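Local atomic coordinates of phosphotriesterase family protein (PDB entry 3PNZ), a protein that probably hydrolyses phosphorylated sugar lactones, using two zinc ions bound at the mouth of an amidohydrolase-type TIM barrel. Residues A[30-33]-A[39-42]; A[67-72]-A[117-122]; A[239-242]-A[247-250]; A[302-305]-A[310-313]. One frame throughout, in Å; residues are numbered along the deposited sequence.

Contact 1: residues A[30-33]-A[39-42]; sequences AYWQ and DLLL
The indole of Trp-32 lies between two neighbours. Over one face sits a methyl of Leu-40: CD1 is 3.4 Å from the centroid of the five-membered ring and only 10° off its normal, a CH-pi contact with the methyl almost directly above the pyrrole part. Over the opposite face stands Tyr-31, whose CD2 is 3.7 Å above the indole plane; Trp-32 CD2 lies in the plane of the Tyr-31 ring, so the tyrosine presents its edge to the indole. The methyl touches the fusion bond most closely, with Leu-40 CD1 3.4 Å from Trp-32 CE2. Both side chains leave the backbone with CG anti to the carbonyl carbon (chi1 -68° for Trp-32, -75° for Leu-40), and each points its CB at the other segment, which brings the branch of the leucine down onto the ring. The side chain of Leu-40 is also about 5 Å from a bound phosphate, probably from the crystallisation liquor, and about 9 Å from a zinc ion. A second, looser contact runs beside it. Leu-41 CD2 comes within 3.8 Å of the backbone N of Gln-33 and 4.1 Å of Gln-33 CB, resting against the helix backbone, while Gln-33 itself is exposed. No hydrogen bond joins the two segments. Outside the contact, Asp-39 forms a salt bridge with Arg-275, and Leu-41 O accepts from Lys-276 NZ. In the fold this pair belongs to the excursion between strand 19-23 and helix 45-57, where the short helix 30-33 and the 3-10 turn at 39-40 pack together.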
loop_
_atom_site.group_PDB
_atom_site.type_symbol
_atom_site.label_atom_id
_atom_site.label_comp_id
_atom_site.label_asym_id
_atom_site.label_seq_id
_atom_site.Cartn_x
_atom_site.Cartn_y
_atom_site.Cartn_z
ATOM N N ALA A 30 12.058 -9.308 -7.932
ATOM C CA ALA A 30 13.263 -9.718 -8.650
ATOM C C ALA A 30 14.516 -9.437 -7.834
ATOM O O ALA A 30 15.380 -10.298 -7.685
ATOM C CB ALA A 30 13.345 -9.013 -9.993
ATOM N N TYR A 31 14.604 -8.223 -7.309
ATOM C CA TYR A 31 15.769 -7.808 -6.541
ATOM C C TYR A 31 16.098 -8.802 -5.423
ATOM O O TYR A 31 17.263 -9.146 -5.211
ATOM C CB TYR A 31 15.554 -6.404 -5.977
ATOM C CG TYR A 31 16.683 -5.933 -5.102
ATOM C CD1 TYR A 31 17.735 -5.199 -5.630
ATOM C CD2 TYR A 31 16.711 -6.244 -3.749
ATOM C CE1 TYR A 31 18.777 -4.771 -4.830
ATOM C CE2 TYR A 31 17.745 -5.824 -2.948
ATOM C CZ TYR A 31 18.776 -5.090 -3.490
ATOM O OH TYR A 31 19.809 -4.665 -2.685
ATOM N N TRP A 32 15.072 -9.274 -4.721
ATOM C CA TRP A 32 15.283 -10.200 -3.610
ATOM C C TRP A 32 15.507 -11.640 -4.075
ATOM O O TRP A 32 16.352 -12.353 -3.525
ATOM C CB TRP A 32 14.126 -10.118 -2.610
ATOM C CG TRP A 32 14.093 -8.812 -1.873
ATOM C CD1 TRP A 32 13.061 -7.914 -1.824
ATOM C CD2 TRP A 32 15.146 -8.252 -1.082
ATOM N NE1 TRP A 32 13.412 -6.832 -1.050
ATOM C CE2 TRP A 32 14.686 -7.017 -0.581
ATOM C CE3 TRP A 32 16.437 -8.680 -0.745
ATOM C CZ2 TRP A 32 15.467 -6.206 0.238
ATOM C CZ3 TRP A 32 17.215 -7.868 0.069
ATOM C CH2 TRP A 32 16.727 -6.646 0.548
ATOM N N GLN A 33 14.754 -12.057 -5.090
ATOM C CA GLN A 33 14.921 -13.379 -5.680
ATOM C C GLN A 33 16.360 -13.578 -6.162
ATOM O O GLN A 33 16.962 -14.633 -5.957
ATOM C CB GLN A 33 13.957 -13.550 -6.857
ATOM C CG GLN A 33 13.930 -14.952 -7.446
ATOM C CD GLN A 33 13.124 -15.022 -8.725
ATOM O OE1 GLN A 33 13.172 -14.110 -9.556
ATOM N NE2 GLN A 33 12.380 -16.108 -8.897
ATOM N N ASP A 39 12.862 -15.359 2.241
ATOM C CA ASP A 39 11.796 -14.955 3.157
ATOM C C ASP A 39 10.941 -13.825 2.575
ATOM O O ASP A 39 9.800 -13.633 2.990
ATOM C CB ASP A 39 12.375 -14.534 4.514
ATOM C CG ASP A 39 11.315 -14.433 5.598
ATOM O OD1 ASP A 39 10.336 -15.216 5.574
ATOM O OD2 ASP A 39 11.472 -13.575 6.497
ATOM N N LEU A 40 11.486 -13.092 1.610
ATOM C CA LEU A 40 10.759 -11.976 0.997
ATOM C C LEU A 40 10.036 -12.388 -0.278
ATOM O O LEU A 40 9.538 -11.542 -1.016
ATOM C CB LEU A 40 11.708 -10.818 0.707
ATOM C CG LEU A 40 12.122 -10.023 1.952
ATOM C CD1 LEU A 40 13.373 -9.209 1.663
ATOM C CD2 LEU A 40 10.971 -9.121 2.418
ATOM N N LEU A 41 9.980 -13.689 -0.533
ATOM C CA LEU A 41 9.216 -14.195 -1.664
ATOM C C LEU A 41 7.943 -14.878 -1.173
ATOM O O LEU A 41 7.994 -15.934 -0.539
ATOM C CB LEU A 41 10.057 -15.166 -2.494
ATOM C CG LEU A 41 11.494 -14.748 -2.806
ATOM C CD1 LEU A 41 12.185 -15.826 -3.648
ATOM C CD2 LEU A 41 11.558 -13.398 -3.498
ATOM N N LEU A 42 6.792 -14.267 -1.444
ATOM C CA LEU A 42 5.522 -14.895 -1.122
ATOM C C LEU A 42 5.098 -15.689 -2.352
ATOM O O LEU A 42 4.338 -15.205 -3.186
ATOM C CB LEU A 42 4.468 -13.846 -0.762
ATOM C CG LEU A 42 4.766 -13.053 0.517
ATOM C CD1 LEU A 42 3.703 -11.982 0.777
ATOM C CD2 LEU A 42 4.872 -13.999 1.702
#

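Contact 2: residues A[67-72]-A[117-122]; sequences TAVDYG and ETYYEW
The loop that leaves the C-terminal end of barrel strand 62-65, on the side where the zinc ions bind, is covered by the short helix 119-124, and the two meet through Val-69 and Asp-70 against Tyr-119 and Trp-122. Tyr-119 reaches in with CG anti to its carbonyl carbon (chi1 -63°) and lays its ring over the backbone: Asp-70 CA stands 3.9 Å from the ring centroid, 26° off the normal and offset toward the rim, a CH-pi contact. The hydroxyl, Tyr-119 OH, lies 2.8 Å from Val-69 O in a weak bond that is not settled; water 1 is 2.9 Å from the same Tyr-119 OH. That water in turn gives a weak bond to Asp-70 O, so it bridges ring and loop. Beside this, Val-69 CG1 touches the indole of Trp-122 at its edge, 3.9 Å from CZ3. The helix start is well tied: Thr-118 at the N-cap accepts from Glu-121 N through OG1 (3.1 Å), and Glu-121 OE2 takes Glu-117 N at 2.7 Å. The Asp-70 carboxylate turns away from Tyr-119; its OD2 accepts from Trp-101 NE1 and from the backbone N of Asn-96 and Lys-97. The contact thus sits between this helix, the loop after strand 88-92 and helix 128-140, whose Phe-134 packs on both Val-69 and Trp-122.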
loop_
_atom_site.group_PDB
_atom_site.type_symbol
_atom_site.label_atom_id
_atom_site.label_comp_id
_atom_site.label_asym_id
_atom_site.label_seq_id
_atom_site.Cartn_x
_atom_site.Cartn_y
_atom_site.Cartn_z
ATOM N N THR A 67 1.600 -4.294 -3.955
ATOM C CA THR A 67 2.662 -4.832 -4.802
ATOM C C THR A 67 2.722 -4.086 -6.130
ATOM O O THR A 67 1.767 -4.124 -6.920
ATOM C CB THR A 67 2.456 -6.340 -5.073
ATOM O OG1 THR A 67 2.246 -7.029 -3.831
ATOM C CG2 THR A 67 3.658 -6.930 -5.804
ATOM N N ALA A 68 3.849 -3.420 -6.372
ATOM C CA ALA A 68 4.049 -2.610 -7.574
ATOM C C ALA A 68 4.872 -3.371 -8.614
ATOM O O ALA A 68 5.287 -4.498 -8.366
ATOM C CB ALA A 68 4.723 -1.287 -7.216
ATOM N N VAL A 69 5.136 -2.751 -9.764
ATOM C CA VAL A 69 5.722 -3.482 -10.894
ATOM C C VAL A 69 7.143 -3.977 -10.614
ATOM O O VAL A 69 7.566 -5.001 -11.157
ATOM C CB VAL A 69 5.702 -2.651 -12.199
ATOM C CG1 VAL A 69 6.772 -1.559 -12.169
ATOM C CG2 VAL A 69 5.892 -3.559 -13.405
ATOM N N ASP A 70 7.862 -3.256 -9.757
ATOM C CA ASP A 70 9.230 -3.622 -9.384
ATOM C C ASP A 70 9.292 -4.673 -8.262
ATOM O O ASP A 70 10.377 -5.073 -7.832
ATOM C CB ASP A 70 10.034 -2.364 -9.004
ATOM C CG ASP A 70 9.306 -1.468 -7.999
ATOM O OD1 ASP A 70 8.128 -1.729 -7.676
ATOM O OD2 ASP A 70 9.924 -0.492 -7.515
ATOM N N TYR A 71 8.135 -5.137 -7.805
ATOM C CA TYR A 71 8.087 -6.050 -6.671
ATOM C C TYR A 71 7.558 -7.439 -7.055
ATOM O O TYR A 71 7.072 -8.187 -6.207
ATOM C CB TYR A 71 7.274 -5.434 -5.516
ATOM C CG TYR A 71 7.755 -5.870 -4.151
ATOM C CD1 TYR A 71 8.978 -5.434 -3.658
ATOM C CD2 TYR A 71 6.997 -6.721 -3.365
ATOM C CE1 TYR A 71 9.435 -5.835 -2.412
ATOM C CE2 TYR A 71 7.447 -7.132 -2.109
ATOM C CZ TYR A 71 8.669 -6.681 -1.645
ATOM O OH TYR A 71 9.126 -7.077 -0.404
ATOM N N GLY A 72 7.659 -7.770 -8.343
ATOM C CA GLY A 72 7.375 -9.117 -8.821
ATOM C C GLY A 72 5.946 -9.589 -8.633
ATOM O O GLY A 72 5.688 -10.584 -7.962
ATOM N N GLU A 117 16.812 -4.447 -19.780
ATOM C CA GLU A 117 17.380 -5.473 -18.912
ATOM C C GLU A 117 16.852 -5.349 -17.485
ATOM O O GLU A 117 16.394 -6.328 -16.898
ATOM C CB GLU A 117 18.907 -5.384 -18.914
ATOM C CG GLU A 117 19.602 -6.526 -18.184
ATOM C CD GLU A 117 19.371 -7.873 -18.852
ATOM O OE1 GLU A 117 19.099 -7.893 -20.075
ATOM O OE2 GLU A 117 19.463 -8.910 -18.158
ATOM N N THR A 118 16.915 -4.136 -16.945
ATOM C CA THR A 118 16.535 -3.872 -15.558
ATOM C C THR A 118 15.528 -2.726 -15.483
ATOM O O THR A 118 15.345 -1.986 -16.446
ATOM C CB THR A 118 17.756 -3.452 -14.731
ATOM O OG1 THR A 118 18.267 -2.218 -15.244
ATOM C CG2 THR A 118 18.850 -4.520 -14.800
ATOM N N TYR A 119 14.884 -2.570 -14.330
ATOM C CA TYR A 119 13.974 -1.449 -14.144
ATOM C C TYR A 119 14.719 -0.128 -14.218
ATOM O O TYR A 119 14.183 0.866 -14.708
ATOM C CB TYR A 119 13.277 -1.535 -12.792
ATOM C CG TYR A 119 12.404 -2.742 -12.615
ATOM C CD1 TYR A 119 11.087 -2.742 -13.061
ATOM C CD2 TYR A 119 12.880 -3.871 -11.964
ATOM C CE1 TYR A 119 10.278 -3.846 -12.888
ATOM C CE2 TYR A 119 12.081 -4.977 -11.782
ATOM C CZ TYR A 119 10.780 -4.958 -12.241
ATOM O OH TYR A 119 9.983 -6.058 -12.050
ATOM N N TYR A 120 15.948 -0.102 -13.708
ATOM C CA TYR A 120 16.749 1.109 -13.784
ATOM C C TYR A 120 16.911 1.526 -15.241
ATOM O O TYR A 120 16.755 2.697 -15.578
ATOM C CB TYR A 120 18.139 0.910 -13.170
ATOM C CG TYR A 120 18.283 1.306 -11.712
ATOM C CD1 TYR A 120 18.741 0.388 -10.769
ATOM C CD2 TYR A 120 17.987 2.596 -11.283
ATOM C CE1 TYR A 120 18.889 0.744 -9.433
ATOM C CE2 TYR A 120 18.125 2.961 -9.946
ATOM C CZ TYR A 120 18.580 2.029 -9.028
ATOM O OH TYR A 120 18.732 2.378 -7.703
ATOM N N GLU A 121 17.241 0.569 -16.104
ATOM C CA GLU A 121 17.467 0.896 -17.505
ATOM C C GLU A 121 16.183 1.445 -18.123
ATOM O O GLU A 121 16.201 2.456 -18.824
ATOM C CB GLU A 121 17.968 -0.313 -18.291
ATOM C CG GLU A 121 18.370 0.045 -19.724
ATOM C CD GLU A 121 18.804 -1.154 -20.553
ATOM O OE1 GLU A 121 19.706 -0.985 -21.403
ATOM O OE2 GLU A 121 18.249 -2.259 -20.361
ATOM N N TRP A 122 15.073 0.770 -17.844
ATOM C CA TRP A 122 13.762 1.191 -18.324
ATOM C C TRP A 122 13.443 2.615 -17.895
ATOM O O TRP A 122 13.148 3.475 -18.722
ATOM C CB TRP A 122 12.692 0.225 -17.815
ATOM C CG TRP A 122 11.271 0.707 -17.948
ATOM C CD1 TRP A 122 10.705 1.335 -19.026
ATOM C CD2 TRP A 122 10.230 0.568 -16.973
ATOM N NE1 TRP A 122 9.378 1.605 -18.772
ATOM C CE2 TRP A 122 9.063 1.145 -17.519
ATOM C CE3 TRP A 122 10.176 0.028 -15.684
ATOM C CZ2 TRP A 122 7.855 1.186 -16.824
ATOM C CZ3 TRP A 122 8.976 0.071 -14.993
ATOM C CH2 TRP A 122 7.830 0.646 -15.567
HETATM O O HOH W 1 10.258 -7.934 -9.804
#

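Contact 3: residues A[239-242]-A[247-250]; sequences GIAK and PESA. With PO4 (phosphate ion), chain L.
One hydrogen bond carries the contact: the backbone N of Ala-241 donates to OE2 of Glu-248 over 2.8 Å, with an N-H...O angle of 152°. The donor approaches the carboxylate oxygen on its syn side, 18° out of the carboxylate plane. Glu-248 gets there by folding back: CG lies anti to the backbone N, and the chain bends at chi2 (55°), swinging the carboxylate over the turn 239-242. That turn is type II, closed by Lys-242 N to Gly-239 O at 2.9 Å, and it leaves the N-H of Ala-241 facing the acid. Charge adds a second grip, since OE2 also takes a salt bridge from Arg-251, so two donors hold one oxygen. Arg-251 in addition reaches the carbonyl of Lys-242, and Trp-295 NE1 gives OE1 a weak hydrogen bond. Van der Waals contact comes from the Ile-240 methyls: crossing the glutamate at about a right angle, Ile-240 puts CD1 3.5 Å from Glu-248 OE1. Anion binding occupies the other side of the turn, where the Lys-242 chain, extended beyond CG, carries NZ to O3 of a phosphate ion at 2.8 Å. Tyr-278, Tyr-245, Lys-244 and Arg-275 hold the same ion, which probably came from the crystallisation liquor but may mark the site for a sugar lactone's phosphate. Lys-242 NZ also donates to the carbonyl of Asp-272, a zinc ligand. Between barrel strand 234-237 and helix 248-260, then, the first turn of the helix clasps the loop, while helix 289-305 covers Ile-240 through Ile-291 and Trp-295.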
loop_
_atom_site.group_PDB
_atom_site.type_symbol
_atom_site.label_atom_id
_atom_site.label_comp_id
_atom_site.label_asym_id
_atom_site.label_seq_id
_atom_site.Cartn_x
_atom_site.Cartn_y
_atom_site.Cartn_z
ATOM N N GLY A 239 2.934 -0.954 10.033
ATOM C CA GLY A 239 3.909 -1.828 10.661
ATOM C C GLY A 239 3.402 -2.466 11.947
ATOM O O GLY A 239 4.197 -2.788 12.837
ATOM N N ILE A 240 2.085 -2.658 12.051
ATOM C CA ILE A 240 1.503 -3.300 13.221
ATOM C C ILE A 240 2.193 -4.632 13.473
ATOM O O ILE A 240 2.434 -5.404 12.536
ATOM C CB ILE A 240 -0.012 -3.552 13.054
ATOM C CG1 ILE A 240 -0.761 -2.237 12.816
ATOM C CG2 ILE A 240 -0.577 -4.302 14.268
ATOM C CD1 ILE A 240 -0.486 -1.159 13.856
ATOM N N ALA A 241 2.509 -4.878 14.743
ATOM C CA ALA A 241 3.164 -6.105 15.200
ATOM C C ALA A 241 4.662 -6.162 14.908
ATOM O O ALA A 241 5.322 -7.134 15.274
ATOM C CB ALA A 241 2.464 -7.345 14.636
ATOM N N LYS A 242 5.207 -5.139 14.254
ATOM C CA LYS A 242 6.633 -5.171 13.915
ATOM C C LYS A 242 7.484 -4.687 15.085
ATOM O O LYS A 242 7.995 -3.565 15.101
ATOM C CB LYS A 242 6.917 -4.414 12.610
ATOM C CG LYS A 242 6.147 -5.039 11.437
ATOM C CD LYS A 242 6.637 -4.565 10.080
ATOM C CE LYS A 242 5.771 -5.178 8.962
ATOM N NZ LYS A 242 6.322 -4.901 7.605
ATOM N N PRO A 247 7.716 -1.084 19.848
ATOM C CA PRO A 247 6.685 -1.836 20.576
ATOM C C PRO A 247 5.317 -1.348 20.132
ATOM O O PRO A 247 5.188 -0.204 19.683
ATOM C CB PRO A 247 6.931 -1.451 22.036
ATOM C CG PRO A 247 7.633 -0.127 21.969
ATOM C CD PRO A 247 8.470 -0.173 20.728
ATOM N N GLU A 248 4.313 -2.199 20.249
ATOM C CA GLU A 248 2.981 -1.831 19.796
ATOM C C GLU A 248 2.473 -0.580 20.500
ATOM O O GLU A 248 1.798 0.252 19.893
ATOM C CB GLU A 248 1.999 -2.984 20.007
ATOM C CG GLU A 248 0.798 -2.868 19.099
ATOM C CD GLU A 248 1.216 -2.757 17.646
ATOM O OE1 GLU A 248 0.847 -1.754 16.995
ATOM O OE2 GLU A 248 1.932 -3.663 17.167
ATOM N N SER A 249 2.776 -0.461 21.788
ATOM C CA SER A 249 2.402 0.718 22.554
ATOM C C SER A 249 2.847 2.023 21.900
ATOM O O SER A 249 2.157 3.037 22.001
ATOM C CB SER A 249 2.981 0.636 23.969
ATOM O OG SER A 249 4.357 0.285 23.917
ATOM N N ALA A 250 4.009 2.009 21.252
ATOM C CA ALA A 250 4.531 3.220 20.622
ATOM C C ALA A 250 3.721 3.596 19.383
ATOM O O ALA A 250 3.429 4.775 19.156
ATOM C CB ALA A 250 6.006 3.059 20.269
HETATM P P PO4 L . 9.983 -5.678 6.839
HETATM O O1 PO4 L . 11.178 -6.540 7.148
HETATM O O2 PO4 L . 9.373 -6.150 5.537
HETATM O O3 PO4 L . 8.947 -5.825 7.929
HETATM O O4 PO4 L . 10.393 -4.226 6.696
#

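Contact 4: residues A[302-305]-A[310-313]; sequences EANE and GEKL
The backbone N of Gly-310 and the carboxylate of Glu-311 both come up to the side-chain amide of Asn-304. As modelled, Asn-304 OD1 lies 3.0 Å from Gly-310 N, but the amide is probably turned over in the model, so which of its atoms faces which partner is doubtful. What stands is the placing of the groups: the amide end as a whole lies by Gly-310 N and the Glu-311 carboxylate. The side chains of Asn-304 and Glu-311 cross at about a right angle, and the Glu-311 chain bends sharply at chi2 (86°), which brings its carboxylate back to the asparagine. Beside these polar groups the helices touch closely. Ala-303 CB rests 3.9 Å from Gly-310 CA, and the CA atoms of Ala-303 and Gly-310 are only 5.1 Å apart. Gly-310, with no side chain, thus lies where the two backbones come closest. Ala-303 and Leu-313 both pack on Phe-308 of the intervening loop, and Leu-313 also reaches Phe-299 of the first helix and Val-259 of helix 248-260. Asp-309 OD1 accepts from Lys-312 N at the start of the second helix, while Glu-302, on another side of its own helix, forms salt bridges with Arg-298 and Lys-306. Two consecutive helices, 289-305 and 310-325, are joined here by a connection of four residues, and their close meeting at Ala-303 and Gly-310 forms a tight helix-to-helix corner on the outside of the TIM barrel.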
loop_
_atom_site.group_PDB
_atom_site.type_symbol
_atom_site.label_atom_id
_atom_site.label_comp_id
_atom_site.label_asym_id
_atom_site.label_seq_id
_atom_site.Cartn_x
_atom_site.Cartn_y
_atom_site.Cartn_z
ATOM N N GLU A 302 -7.267 -0.373 25.103
ATOM C CA GLU A 302 -6.307 0.645 25.500
ATOM C C GLU A 302 -6.837 2.055 25.219
ATOM O O GLU A 302 -6.719 2.947 26.063
ATOM C CB GLU A 302 -4.944 0.412 24.827
ATOM C CG GLU A 302 -3.865 1.351 25.327
ATOM C CD GLU A 302 -2.478 1.036 24.785
ATOM O OE1 GLU A 302 -2.317 0.055 24.027
ATOM O OE2 GLU A 302 -1.544 1.792 25.118
ATOM N N ALA A 303 -7.431 2.262 24.045
ATOM C CA ALA A 303 -8.007 3.565 23.724
ATOM C C ALA A 303 -9.114 3.941 24.710
ATOM O O ALA A 303 -9.179 5.082 25.176
ATOM C CB ALA A 303 -8.551 3.583 22.300
ATOM N N ASN A 304 -9.983 2.976 25.010
ATOM C CA ASN A 304 -11.053 3.183 25.984
ATOM C C ASN A 304 -10.464 3.572 27.339
ATOM O O ASN A 304 -10.937 4.499 27.987
ATOM C CB ASN A 304 -11.903 1.920 26.141
ATOM C CG ASN A 304 -12.863 1.692 24.980
ATOM O OD1 ASN A 304 -13.118 2.585 24.169
ATOM N ND2 ASN A 304 -13.419 0.487 24.913
ATOM N N GLU A 305 -9.419 2.863 27.757
ATOM C CA GLU A 305 -8.773 3.150 29.037
ATOM C C GLU A 305 -8.226 4.576 29.065
ATOM O O GLU A 305 -8.256 5.245 30.099
ATOM C CB GLU A 305 -7.657 2.133 29.337
ATOM C CG GLU A 305 -8.167 0.740 29.724
ATOM C CD GLU A 305 -7.054 -0.279 29.992
ATOM O OE1 GLU A 305 -5.851 0.056 29.840
ATOM O OE2 GLU A 305 -7.395 -1.430 30.355
ATOM N N GLY A 310 -12.821 3.847 21.509
ATOM C CA GLY A 310 -12.060 2.829 20.800
ATOM C C GLY A 310 -12.801 2.184 19.644
ATOM O O GLY A 310 -12.253 1.992 18.556
ATOM N N GLU A 311 -14.063 1.844 19.877
ATOM C CA GLU A 311 -14.856 1.182 18.852
ATOM C C GLU A 311 -15.085 2.098 17.652
ATOM O O GLU A 311 -15.003 1.661 16.503
ATOM C CB GLU A 311 -16.193 0.709 19.440
ATOM C CG GLU A 311 -16.042 -0.341 20.541
ATOM C CD GLU A 311 -15.818 0.254 21.942
ATOM O OE1 GLU A 311 -15.440 1.448 22.065
ATOM O OE2 GLU A 311 -16.020 -0.491 22.931
ATOM N N LYS A 312 -15.362 3.368 17.922
ATOM C CA LYS A 312 -15.579 4.338 16.854
ATOM C C LYS A 312 -14.306 4.519 16.028
ATOM O O LYS A 312 -14.356 4.607 14.799
ATOM C CB LYS A 312 -16.000 5.692 17.425
ATOM C CG LYS A 312 -16.280 6.745 16.362
ATOM C CD LYS A 312 -16.606 8.097 16.979
ATOM C CE LYS A 312 -16.970 9.116 15.906
ATOM N NZ LYS A 312 -17.292 10.462 16.474
ATOM N N LEU A 313 -13.168 4.579 16.712
ATOM C CA LEU A 313 -11.887 4.761 16.032
ATOM C C LEU A 313 -11.565 3.569 15.137
ATOM O O LEU A 313 -11.093 3.742 14.020
ATOM C CB LEU A 313 -10.766 4.992 17.053
ATOM C CG LEU A 313 -10.872 6.347 17.751
ATOM C CD1 LEU A 313 -9.851 6.446 18.876
ATOM C CD2 LEU A 313 -10.701 7.494 16.754
#

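Contacts 2 and 3 are buried, whereas contacts 1 and 4 are partly open to solvent. Contacts 1, 2 and 3 all involve loops that follow barrel strands on the zinc side; contact 4 lies on the outer helices, on the far side of the chain's centre from contact 2. Contacts 1 and 2 touch directly, Leu-40 CD2 lying 3.9 Å from Tyr-71 OH. Helix 248-260 belongs to contact 3 and touches contact 4; helix 289-305 belongs to contact 4 and covers contact 3. Chemistry varies with place: apolar and CH-pi in contact 1, aromatic with water in contact 2, a buried carboxylate in contact 3, and close helix backbones with polar side chains at the surface in contact 4.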